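Long-range contacts in Rho guanine nucleotide exchange factor 3 (Mus musculus, PDB 2Z0Q), which acts as a guanine nucleotide exchange factor for the GTPases RhoA and RhoB, here represented by its DH-PH fragment: residues E26-E31 and E76-L81; L215-G220 and C268-R273; R230-H235 and H247-Q252; V307-R312 and N329-K334. All blocks are in the same frame, centred on the assembly; numbering follows the deposited sequence.

How the contacts relate
Contact 1 stands alone in the helical DH domain, its centre 37 Å or more from the centres of the others, and is a buried contact between two helices made by methyl groups, a serine and the covered carboxylate of E31. Contacts 2, 3 and 4 all reach the PH sheet and are only partly buried. Contact 2 adds a short parallel strand and has a wet, sulfate-bearing rim; contact 3 pairs two hairpin strands through backbone bonds and aromatic rings; contact 4 fixes the start of the C-terminal helix through one lysine and ordered water. Contacts 2 and 3 touch where Y269 packs on F249 and H247, whereas contacts 3 and 4 remain about 6 Å apart at their nearest atoms.

Contact 1: residues E26-E31 and E76-L81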
# COMPACT_ATOMS: atom_id res chain seq x y z
N GLU A 26 6.14 -10.88 -22.58
CA GLU A 26 5.62 -10.79 -21.23
C GLU A 26 5.49 -9.34 -20.78
O GLU A 26 4.52 -8.97 -20.10
CB GLU A 26 6.53 -11.57 -20.26
CG GLU A 26 6.32 -13.12 -20.37
CD GLU A 26 7.51 -13.95 -19.90
OE1 GLU A 26 8.34 -13.43 -19.12
OE2 GLU A 26 7.62 -15.13 -20.31
N LEU A 27 6.50 -8.53 -21.11
CA LEU A 27 6.45 -7.11 -20.77
C LEU A 27 5.18 -6.48 -21.32
O LEU A 27 4.44 -5.82 -20.61
CB LEU A 27 7.65 -6.38 -21.39
CG LEU A 27 7.60 -4.86 -21.18
CD1 LEU A 27 7.68 -4.57 -19.69
CD2 LEU A 27 8.82 -4.19 -21.90
N SER A 28 4.89 -6.70 -22.59
CA SER A 28 3.69 -6.07 -23.15
C SER A 28 2.42 -6.70 -22.58
O SER A 28 1.41 -6.00 -22.36
CB SER A 28 3.69 -6.15 -24.69
OG SER A 28 3.11 -7.37 -25.08
N GLN A 29 2.44 -8.00 -22.30
CA GLN A 29 1.22 -8.58 -21.74
C GLN A 29 0.90 -7.95 -20.38
O GLN A 29 -0.27 -7.83 -20.00
CB GLN A 29 1.32 -10.10 -21.54
CG GLN A 29 1.40 -10.89 -22.86
CD GLN A 29 1.37 -12.40 -22.62
OE1 GLN A 29 0.45 -13.13 -23.09
NE2 GLN A 29 2.36 -12.89 -21.86
N GLY A 30 1.94 -7.55 -19.64
CA GLY A 30 1.69 -6.97 -18.33
C GLY A 30 1.06 -5.59 -18.44
O GLY A 30 0.30 -5.17 -17.55
N GLU A 31 1.41 -4.87 -19.51
CA GLU A 31 0.85 -3.54 -19.77
C GLU A 31 -0.65 -3.77 -20.07
O GLU A 31 -1.54 -3.09 -19.53
CB GLU A 31 1.53 -2.90 -20.98
CG GLU A 31 3.04 -2.59 -20.75
CD GLU A 31 3.21 -1.66 -19.58
OE1 GLU A 31 2.50 -0.65 -19.54
OE2 GLU A 31 4.03 -1.94 -18.69
N GLU A 76 0.12 3.96 -24.17
CA GLU A 76 1.16 4.46 -25.07
C GLU A 76 2.31 3.47 -25.14
O GLU A 76 2.80 3.19 -26.22
CB GLU A 76 1.70 5.81 -24.60
CG GLU A 76 2.78 6.37 -25.51
CD GLU A 76 2.26 6.69 -26.89
OE1 GLU A 76 1.09 7.12 -26.99
OE2 GLU A 76 3.00 6.53 -27.87
N LEU A 77 2.73 2.92 -24.01
CA LEU A 77 3.84 1.97 -24.08
C LEU A 77 3.42 0.73 -24.87
O LEU A 77 4.13 0.25 -25.74
CB LEU A 77 4.32 1.58 -22.68
CG LEU A 77 5.37 0.47 -22.71
CD1 LEU A 77 6.57 0.88 -23.54
CD2 LEU A 77 5.72 0.10 -21.27
N LEU A 78 2.25 0.19 -24.54
CA LEU A 78 1.76 -0.98 -25.25
C LEU A 78 1.69 -0.76 -26.76
O LEU A 78 2.10 -1.61 -27.55
CB LEU A 78 0.40 -1.36 -24.69
CG LEU A 78 -0.26 -2.62 -25.26
CD1 LEU A 78 0.64 -3.82 -25.04
CD2 LEU A 78 -1.60 -2.82 -24.56
N SER A 79 1.13 0.37 -27.17
CA SER A 79 0.99 0.69 -28.58
C SER A 79 2.35 0.68 -29.28
O SER A 79 2.48 0.15 -30.37
CB SER A 79 0.32 2.07 -28.73
OG SER A 79 0.28 2.44 -30.09
N GLN A 80 3.36 1.26 -28.63
CA GLN A 80 4.69 1.30 -29.21
C GLN A 80 5.34 -0.08 -29.30
O GLN A 80 6.00 -0.41 -30.30
CB GLN A 80 5.58 2.26 -28.41
CG GLN A 80 5.26 3.74 -28.70
CD GLN A 80 6.17 4.68 -27.95
OE1 GLN A 80 7.39 4.56 -28.00
NE2 GLN A 80 5.57 5.65 -27.26
N LEU A 81 5.17 -0.89 -28.27
CA LEU A 81 5.74 -2.26 -28.28
C LEU A 81 5.04 -3.09 -29.35
O LEU A 81 5.66 -3.92 -30.01
CB LEU A 81 5.55 -2.91 -26.92
CG LEU A 81 6.38 -2.28 -25.82
CD1 LEU A 81 5.87 -2.82 -24.52
CD2 LEU A 81 7.88 -2.55 -26.02
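S28 and L78 mark the nearest approach of the backbones, their CA atoms 5.8 Å apart, as segments 26-31 and 76-81 run roughly antiparallel, with an angle of 144° between their directions and 9.3 Å between their axes. The contact joins helix 15-51 to helix 67-84 in the elongated helical bundle of the DH (RhoGEF) domain, and side-chain packing rather than hydrogen bonding links the two segments. L78 carries its CG anti to the backbone N (chi1 -177°), which brings the branch back to the facing helix; its methyl CD1 rests 3.5 Å from S28 O and also meets S28 CB. From the next turn, L81 CD1 touches the same S28 CB at 4.0 Å. It also meets L27 CD2, the two leucine side chains crossing at about a right angle, while L27 continues onto L167 and I170 of helix 155-172. S28 sends its hydroxyl back to F25 O. The carboxylate of E31 is held by H74 at OE1 and by Y163 and R159 at OE2. Against the flat face of that carboxylate lies a single methyl, L77 CD2, 3.5 Å from E31 CD and 3.7 Å from both OE1 and OE2.

Contact 2: residues L215-G220 and C268-R273; sequences LYLEEG and CYQLYR. With SO4 (sulfate ion), chain C; SO4 (sulfate ion), chain E; SO4 (sulfate ion), chain D.
L215 pairs in parallel with Q270: L215 N gives to Y269 O at 2.9 Å, and L271 N to L215 O in an almost straight bond (176°). The methyl L271 CD2 approaches the Y216 ring obliquely, 3.7 Å from CE1, while the side chains of L217 and Q270 cross at about a right angle. Water joins the two segments further on, one molecule bridging L217 N and L271 O, another E218 OE2 and Q270 NE2. Hydrogen bonds to anions gather at R273, whose guanidinium edge meets two sulfates, probably from the crystallisation liquor; a third sulfate is held by G220 N. NE and NH2 of R273 hold one through its O3 and O2, each at 2.8 Å, and NH1 and NH2 grip the other through O3 (3.1 Å) and O4 (3.0 Å), a sulfate that Y272 OH also binds at 2.6 Å through O2. NH1 also bonds to Y272 O and sits 3.4 Å above the Y272 ring plane. With an alanine here, both sulfates would probably lose the guanidinium that bridges them and the Y272 ring the group lying over its face. Following directly on helix 180-213, the short strand extends the PH-domain sheet at the DH-PH junction.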
# COMPACT_ATOMS: atom_id res chain seq x y z
N LEU A 215 -6.05 13.45 16.85
CA LEU A 215 -6.89 14.37 17.61
C LEU A 215 -6.63 14.13 19.09
O LEU A 215 -6.71 13.00 19.53
CB LEU A 215 -8.34 14.08 17.24
CG LEU A 215 -9.48 14.82 17.91
CD1 LEU A 215 -9.35 16.34 17.73
CD2 LEU A 215 -10.75 14.31 17.24
N TYR A 216 -6.29 15.19 19.82
CA TYR A 216 -5.97 15.09 21.24
C TYR A 216 -7.06 15.77 22.08
O TYR A 216 -6.96 16.97 22.36
CB TYR A 216 -4.62 15.78 21.49
CG TYR A 216 -3.49 15.30 20.59
CD1 TYR A 216 -2.67 14.23 20.97
CD2 TYR A 216 -3.24 15.90 19.35
CE1 TYR A 216 -1.62 13.78 20.15
CE2 TYR A 216 -2.20 15.47 18.54
CZ TYR A 216 -1.39 14.42 18.93
OH TYR A 216 -0.34 14.04 18.12
N LEU A 217 -8.08 15.02 22.49
CA LEU A 217 -9.17 15.63 23.25
C LEU A 217 -9.04 15.51 24.76
O LEU A 217 -9.88 16.04 25.52
CB LEU A 217 -10.51 15.08 22.76
CG LEU A 217 -10.71 15.28 21.26
CD1 LEU A 217 -12.04 14.65 20.81
CD2 LEU A 217 -10.65 16.78 20.94
N GLU A 218 -8.00 14.82 25.22
CA GLU A 218 -7.81 14.68 26.66
C GLU A 218 -6.40 15.04 27.09
O GLU A 218 -5.45 14.95 26.32
CB GLU A 218 -8.15 13.26 27.12
CG GLU A 218 -9.57 12.82 26.73
CD GLU A 218 -9.84 11.38 27.09
OE1 GLU A 218 -10.06 11.12 28.30
OE2 GLU A 218 -9.80 10.53 26.20
N GLU A 219 -6.27 15.45 28.35
CA GLU A 219 -4.98 15.86 28.90
C GLU A 219 -3.84 14.86 28.83
O GLU A 219 -4.03 13.65 29.01
CB GLU A 219 -5.18 16.28 30.36
CG GLU A 219 -5.95 17.56 30.50
CD GLU A 219 -5.23 18.73 29.87
OE1 GLU A 219 -5.03 18.73 28.62
OE2 GLU A 219 -4.85 19.66 30.62
N GLY A 220 -2.65 15.40 28.57
CA GLY A 220 -1.45 14.59 28.50
C GLY A 220 -1.32 13.63 27.35
O GLY A 220 -0.46 12.73 27.39
N CYS A 268 -10.65 11.70 11.29
CA CYS A 268 -9.55 11.95 12.20
C CYS A 268 -9.32 10.72 13.08
O CYS A 268 -10.07 9.76 12.97
CB CYS A 268 -9.85 13.14 13.10
SG CYS A 268 -9.86 14.70 12.14
N TYR A 269 -8.27 10.75 13.89
CA TYR A 269 -7.92 9.59 14.75
C TYR A 269 -7.77 10.11 16.18
O TYR A 269 -6.73 10.68 16.58
CB TYR A 269 -6.63 8.92 14.21
CG TYR A 269 -6.77 8.52 12.76
CD1 TYR A 269 -7.46 7.37 12.39
CD2 TYR A 269 -6.34 9.38 11.74
CE1 TYR A 269 -7.73 7.07 11.06
CE2 TYR A 269 -6.60 9.08 10.39
CZ TYR A 269 -7.29 7.95 10.06
OH TYR A 269 -7.56 7.71 8.73
N GLN A 270 -8.84 9.92 16.94
CA GLN A 270 -8.95 10.38 18.31
C GLN A 270 -8.12 9.50 19.25
O GLN A 270 -8.37 8.28 19.34
CB GLN A 270 -10.45 10.37 18.70
CG GLN A 270 -10.73 10.91 20.10
CD GLN A 270 -12.21 10.86 20.45
OE1 GLN A 270 -13.06 10.67 19.58
NE2 GLN A 270 -12.51 11.01 21.72
N LEU A 271 -7.11 10.08 19.90
CA LEU A 271 -6.27 9.25 20.77
C LEU A 271 -7.13 8.58 21.84
O LEU A 271 -7.97 9.23 22.47
CB LEU A 271 -5.14 10.06 21.41
CG LEU A 271 -3.84 10.00 20.58
CD1 LEU A 271 -4.01 10.81 19.30
CD2 LEU A 271 -2.66 10.49 21.40
N TYR A 272 -6.91 7.27 22.02
CA TYR A 272 -7.67 6.46 22.99
C TYR A 272 -7.05 6.48 24.40
O TYR A 272 -7.75 6.35 25.42
CB TYR A 272 -7.75 5.03 22.44
CG TYR A 272 -8.59 4.04 23.20
CD1 TYR A 272 -9.97 4.23 23.32
CD2 TYR A 272 -8.03 2.85 23.69
CE1 TYR A 272 -10.78 3.26 23.91
CE2 TYR A 272 -8.85 1.85 24.29
CZ TYR A 272 -10.22 2.07 24.38
OH TYR A 272 -11.06 1.12 24.88
N ARG A 273 -5.73 6.63 24.46
CA ARG A 273 -4.96 6.72 25.70
C ARG A 273 -3.77 7.56 25.36
O ARG A 273 -3.57 7.96 24.19
CB ARG A 273 -4.48 5.33 26.16
CG ARG A 273 -5.60 4.37 26.44
CD ARG A 273 -6.25 4.63 27.81
NE ARG A 273 -7.10 3.51 28.22
CZ ARG A 273 -8.36 3.33 27.82
NH1 ARG A 273 -8.94 4.19 26.99
NH2 ARG A 273 -9.05 2.29 28.28
S SO4 C . -12.74 2.44 27.37
O1 SO4 C . -13.92 2.69 28.26
O2 SO4 C . -13.23 2.00 26.01
O3 SO4 C . -11.95 3.71 27.22
O4 SO4 C . -11.88 1.39 28.02
S SO4 E . -1.48 18.16 26.77
O1 SO4 E . -1.90 18.06 28.18
O2 SO4 E . -2.60 18.69 25.96
O3 SO4 E . -0.30 19.05 26.66
O4 SO4 E . -1.11 16.82 26.25
S SO4 D . -6.00 1.06 30.35
O1 SO4 D . -6.07 2.17 31.36
O2 SO4 D . -7.40 0.71 29.96
O3 SO4 D . -5.31 1.56 29.14
O4 SO4 D . -5.29 -0.13 30.88
O HOH W 1 -8.24 12.18 22.45
O HOH W 2 -10.32 11.28 23.84
O HOH W 3 -10.13 7.64 25.62
O HOH W 4 -8.30 8.37 27.88

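Contact 3: residues R230-H235 and H247-Q252; sequences RVLCCH and HVFLFQ
L250 O faces two consecutive amides, C233 N at 2.9 Å and C234 N at 3.5 Å, both in weak bonds, a classic beta bulge in the antiparallel hairpin of strands 232-240 and 245-251 of the PH domain. Regular pairing resumes with L250 N giving to C234 O at 2.9 Å, and beyond the bulge Q252 N bonds to V231 O. The L250 side chain lies beneath the bulge, its CD2 3.8 Å from C233 CB. At the other end the imidazoles of H235 and H247 meet rim to rim, ND1 to NE2 at 2.8 Å, nearly straight and with either a possible donor. H235 CG stands between its backbone N and carbonyl carbon (chi1 73°), which lays the ring alongside that of F249, near parallel but slid apart, with H235 CB 3.5 Å from F249 CD1. L232 CD1 makes a CH-pi contact over the F251 face, 3.7 Å from the ring centroid. Helix 180-213 packs on the face carrying L232, H235, F249 and F251, with Y210 among these side chains and E206 hydrogen-bonded through OE2 to H235 NE2. On the other face C234 meets W337 and C340 of helix 331-345, while L250 packs on L255 of strand 254-263.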
# COMPACT_ATOMS: atom_id res chain seq x y z
N ARG A 230 9.44 10.74 11.92
CA ARG A 230 9.57 10.93 10.49
C ARG A 230 9.29 9.61 9.83
O ARG A 230 9.18 9.53 8.62
CB ARG A 230 10.96 11.47 10.14
CG ARG A 230 11.14 12.96 10.48
CD ARG A 230 10.06 13.82 9.80
NE ARG A 230 10.11 15.23 10.19
CZ ARG A 230 9.71 15.71 11.37
NH1 ARG A 230 9.22 14.89 12.29
NH2 ARG A 230 9.80 17.01 11.63
N VAL A 231 9.14 8.56 10.64
CA VAL A 231 8.86 7.24 10.07
C VAL A 231 7.66 6.54 10.71
O VAL A 231 7.60 6.44 11.93
CB VAL A 231 10.10 6.31 10.18
CG1 VAL A 231 10.56 6.22 11.61
CG2 VAL A 231 9.79 4.93 9.64
N LEU A 232 6.72 6.09 9.89
CA LEU A 232 5.60 5.31 10.42
C LEU A 232 5.98 3.87 10.04
O LEU A 232 5.86 3.48 8.88
CB LEU A 232 4.27 5.72 9.77
CG LEU A 232 2.95 5.20 10.31
CD1 LEU A 232 2.91 5.37 11.87
CD2 LEU A 232 1.78 5.95 9.65
N CYS A 233 6.46 3.11 11.02
CA CYS A 233 6.87 1.72 10.82
C CYS A 233 5.72 0.88 10.27
O CYS A 233 5.89 0.12 9.31
CB CYS A 233 7.41 1.12 12.11
SG CYS A 233 8.72 2.05 12.93
N CYS A 234 4.55 0.99 10.89
CA CYS A 234 3.38 0.29 10.40
C CYS A 234 2.15 0.85 11.12
O CYS A 234 2.30 1.56 12.13
CB CYS A 234 3.46 -1.23 10.65
SG CYS A 234 3.31 -1.69 12.40
N HIS A 235 0.97 0.57 10.59
CA HIS A 235 -0.27 1.04 11.22
C HIS A 235 -1.42 0.18 10.71
O HIS A 235 -1.31 -0.50 9.66
CB HIS A 235 -0.50 2.56 10.92
CG HIS A 235 -0.93 2.85 9.51
ND1 HIS A 235 -2.25 2.88 9.12
CD2 HIS A 235 -0.20 3.01 8.38
CE1 HIS A 235 -2.32 3.04 7.81
NE2 HIS A 235 -1.09 3.12 7.33
N HIS A 247 -7.44 2.12 15.67
CA HIS A 247 -6.48 2.25 14.59
C HIS A 247 -5.20 2.56 15.35
O HIS A 247 -5.09 3.57 16.07
CB HIS A 247 -6.78 3.39 13.60
CG HIS A 247 -6.02 3.24 12.34
ND1 HIS A 247 -6.57 2.71 11.18
CD2 HIS A 247 -4.70 3.42 12.07
CE1 HIS A 247 -5.63 2.58 10.27
NE2 HIS A 247 -4.48 3.01 10.78
N VAL A 248 -4.21 1.69 15.17
CA VAL A 248 -2.98 1.84 15.90
C VAL A 248 -1.83 2.24 14.98
O VAL A 248 -1.69 1.73 13.88
CB VAL A 248 -2.65 0.53 16.65
CG1 VAL A 248 -1.36 0.65 17.39
CG2 VAL A 248 -3.81 0.19 17.59
N PHE A 249 -1.00 3.13 15.48
CA PHE A 249 0.14 3.67 14.74
C PHE A 249 1.45 3.44 15.47
O PHE A 249 1.66 3.91 16.60
CB PHE A 249 -0.03 5.20 14.57
CG PHE A 249 -1.25 5.60 13.79
CD1 PHE A 249 -1.23 5.63 12.39
CD2 PHE A 249 -2.43 5.93 14.44
CE1 PHE A 249 -2.36 5.99 11.66
CE2 PHE A 249 -3.54 6.28 13.73
CZ PHE A 249 -3.52 6.32 12.32
N LEU A 250 2.36 2.72 14.82
CA LEU A 250 3.67 2.51 15.37
C LEU A 250 4.65 3.47 14.66
O LEU A 250 5.10 3.20 13.54
CB LEU A 250 4.15 1.07 15.16
CG LEU A 250 5.60 0.85 15.65
CD1 LEU A 250 5.71 1.06 17.17
CD2 LEU A 250 6.03 -0.55 15.27
N PHE A 251 4.95 4.59 15.30
CA PHE A 251 5.95 5.51 14.75
C PHE A 251 7.28 4.91 15.26
O PHE A 251 7.27 4.08 16.16
CB PHE A 251 5.73 6.93 15.29
CG PHE A 251 4.50 7.60 14.73
CD1 PHE A 251 4.51 8.15 13.45
CD2 PHE A 251 3.34 7.67 15.49
CE1 PHE A 251 3.37 8.78 12.92
CE2 PHE A 251 2.19 8.29 14.99
CZ PHE A 251 2.21 8.85 13.69
N GLN A 252 8.43 5.33 14.72
CA GLN A 252 9.67 4.71 15.14
C GLN A 252 9.89 4.63 16.65
O GLN A 252 10.34 3.61 17.17
CB GLN A 252 10.87 5.43 14.52
CG GLN A 252 12.20 4.71 14.74
CD GLN A 252 12.28 3.41 13.96
OE1 GLN A 252 11.84 2.37 14.44
NE2 GLN A 252 12.82 3.48 12.73

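Contact 4: residues V307-R312 and N329-K334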
# COMPACT_ATOMS: atom_id res chain seq x y z
N VAL A 307 -11.35 -15.23 19.91
CA VAL A 307 -10.20 -15.25 20.81
C VAL A 307 -8.87 -15.58 20.16
O VAL A 307 -7.91 -15.91 20.85
CB VAL A 307 -10.44 -16.21 21.99
CG1 VAL A 307 -11.67 -15.78 22.74
CG2 VAL A 307 -10.64 -17.66 21.46
N LYS A 308 -8.78 -15.50 18.84
CA LYS A 308 -7.49 -15.82 18.22
C LYS A 308 -6.76 -14.57 17.70
O LYS A 308 -7.35 -13.51 17.58
CB LYS A 308 -7.68 -16.82 17.08
CG LYS A 308 -8.22 -16.25 15.80
CD LYS A 308 -8.37 -17.35 14.72
CE LYS A 308 -9.14 -18.55 15.27
NZ LYS A 308 -9.69 -19.44 14.18
N ASN A 309 -5.47 -14.71 17.45
CA ASN A 309 -4.63 -13.66 16.89
C ASN A 309 -4.49 -12.40 17.76
O ASN A 309 -4.47 -11.31 17.24
CB ASN A 309 -5.14 -13.27 15.50
CG ASN A 309 -5.07 -14.45 14.52
OD1 ASN A 309 -5.86 -14.57 13.59
ND2 ASN A 309 -4.12 -15.33 14.76
N PHE A 310 -4.35 -12.58 19.07
CA PHE A 310 -4.19 -11.46 19.99
C PHE A 310 -2.76 -11.29 20.48
O PHE A 310 -1.96 -12.23 20.47
CB PHE A 310 -5.05 -11.67 21.25
CG PHE A 310 -6.44 -11.11 21.17
CD1 PHE A 310 -7.50 -11.89 20.68
CD2 PHE A 310 -6.70 -9.83 21.63
CE1 PHE A 310 -8.80 -11.39 20.65
CE2 PHE A 310 -7.97 -9.32 21.61
CZ PHE A 310 -9.05 -10.10 21.12
N PHE A 311 -2.42 -10.07 20.88
CA PHE A 311 -1.12 -9.83 21.53
C PHE A 311 -1.38 -8.72 22.54
O PHE A 311 -2.39 -8.04 22.45
CB PHE A 311 0.01 -9.49 20.54
CG PHE A 311 -0.22 -8.25 19.71
CD1 PHE A 311 0.26 -7.03 20.12
CD2 PHE A 311 -0.91 -8.34 18.50
CE1 PHE A 311 0.07 -5.88 19.33
CE2 PHE A 311 -1.09 -7.20 17.71
CZ PHE A 311 -0.61 -5.99 18.10
N ARG A 312 -0.48 -8.59 23.50
CA ARG A 312 -0.65 -7.60 24.55
C ARG A 312 0.44 -6.54 24.53
O ARG A 312 1.61 -6.83 24.36
CB ARG A 312 -0.66 -8.29 25.93
CG ARG A 312 -1.03 -7.36 27.12
CD ARG A 312 -0.99 -8.06 28.50
NE ARG A 312 -1.36 -9.49 28.59
CZ ARG A 312 -2.59 -9.97 28.75
NH1 ARG A 312 -3.65 -9.18 28.82
NH2 ARG A 312 -2.75 -11.24 28.97
N ASN A 329 -5.89 -8.93 12.21
CA ASN A 329 -6.83 -9.39 11.21
C ASN A 329 -6.75 -10.87 10.87
O ASN A 329 -7.76 -11.48 10.54
CB ASN A 329 -6.67 -8.48 9.98
CG ASN A 329 -6.72 -6.98 10.34
OD1 ASN A 329 -5.89 -6.19 9.88
ND2 ASN A 329 -7.71 -6.59 11.16
N ASP A 330 -5.56 -11.45 10.97
CA ASP A 330 -5.33 -12.87 10.69
C ASP A 330 -3.95 -13.23 11.25
O ASP A 330 -3.23 -12.38 11.79
CB ASP A 330 -5.35 -13.14 9.18
CG ASP A 330 -4.48 -12.16 8.41
OD1 ASP A 330 -3.34 -11.93 8.82
OD2 ASP A 330 -4.94 -11.61 7.39
N THR A 331 -3.55 -14.49 11.10
CA THR A 331 -2.26 -14.93 11.60
C THR A 331 -1.11 -14.14 11.02
O THR A 331 -0.19 -13.77 11.72
CB THR A 331 -2.03 -16.44 11.34
OG1 THR A 331 -3.12 -17.19 11.87
CG2 THR A 331 -0.76 -16.89 12.02
N PHE A 332 -1.15 -13.87 9.73
CA PHE A 332 -0.07 -13.12 9.10
C PHE A 332 0.04 -11.68 9.63
O PHE A 332 1.14 -11.19 9.92
CB PHE A 332 -0.30 -13.11 7.58
CG PHE A 332 0.65 -12.25 6.82
CD1 PHE A 332 2.01 -12.54 6.78
CD2 PHE A 332 0.19 -11.12 6.15
CE1 PHE A 332 2.90 -11.74 6.09
CE2 PHE A 332 1.06 -10.31 5.46
CZ PHE A 332 2.43 -10.61 5.42
N ASN A 333 -1.10 -11.01 9.77
CA ASN A 333 -1.10 -9.64 10.27
C ASN A 333 -0.60 -9.59 11.73
O ASN A 333 0.06 -8.63 12.12
CB ASN A 333 -2.51 -9.03 10.20
CG ASN A 333 -2.53 -7.52 10.47
OD1 ASN A 333 -1.72 -6.76 9.91
ND2 ASN A 333 -3.44 -7.08 11.33
N LYS A 334 -0.92 -10.61 12.52
CA LYS A 334 -0.44 -10.62 13.91
C LYS A 334 1.08 -10.70 13.93
O LYS A 334 1.75 -9.95 14.63
CB LYS A 334 -1.03 -11.80 14.70
CG LYS A 334 -0.25 -12.01 16.04
CD LYS A 334 -1.01 -12.91 17.02
CE LYS A 334 -0.04 -13.47 18.10
NZ LYS A 334 -0.81 -14.26 19.10
O HOH W 5 -4.47 -18.11 14.92
O HOH W 6 -6.25 -16.91 11.64
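K334 reaches across from the first turn of helix 331-345 and gives a hydrogen bond from NZ to F310 O at 2.7 Å, approaching 24° out of the carbonyl plane. Its side chain leaves with CG anti to the backbone N (chi1 166°) and stays extended to the amine, which lets its methylenes run past the turn: CD lies 3.6 Å from N309 C. Beside this arm N309 turns its amide onto the start of the helix. OD1 comes 3.3 Å from D330 C, while ND2 faces T331 OG1 at 3.6 Å. One water joins N309 OD1, at 3.1 Å, to T331 OG1, and a second lies between ND2 and the same hydroxyl in weak bonds. Further out, D330 fixes the helix start as N-cap, its OD1 accepting from N333 N at 2.6 Å, and K334 N bonds to D330 O. N309 is held by D288 OD1 at its backbone N, and F311 packs on L338 and I341 of the same helix. A methionine in place of K334 would probably leave F310 O and the carboxylate of D285, its salt-bridge partner, without their shared cation. One ammonium group thus ties the C-terminal helix of the PH domain to strands 310-315 and 282-285, and the amide oxygen OD1 of N309, set at the helix start, is probably favoured by the positive end of its dipole.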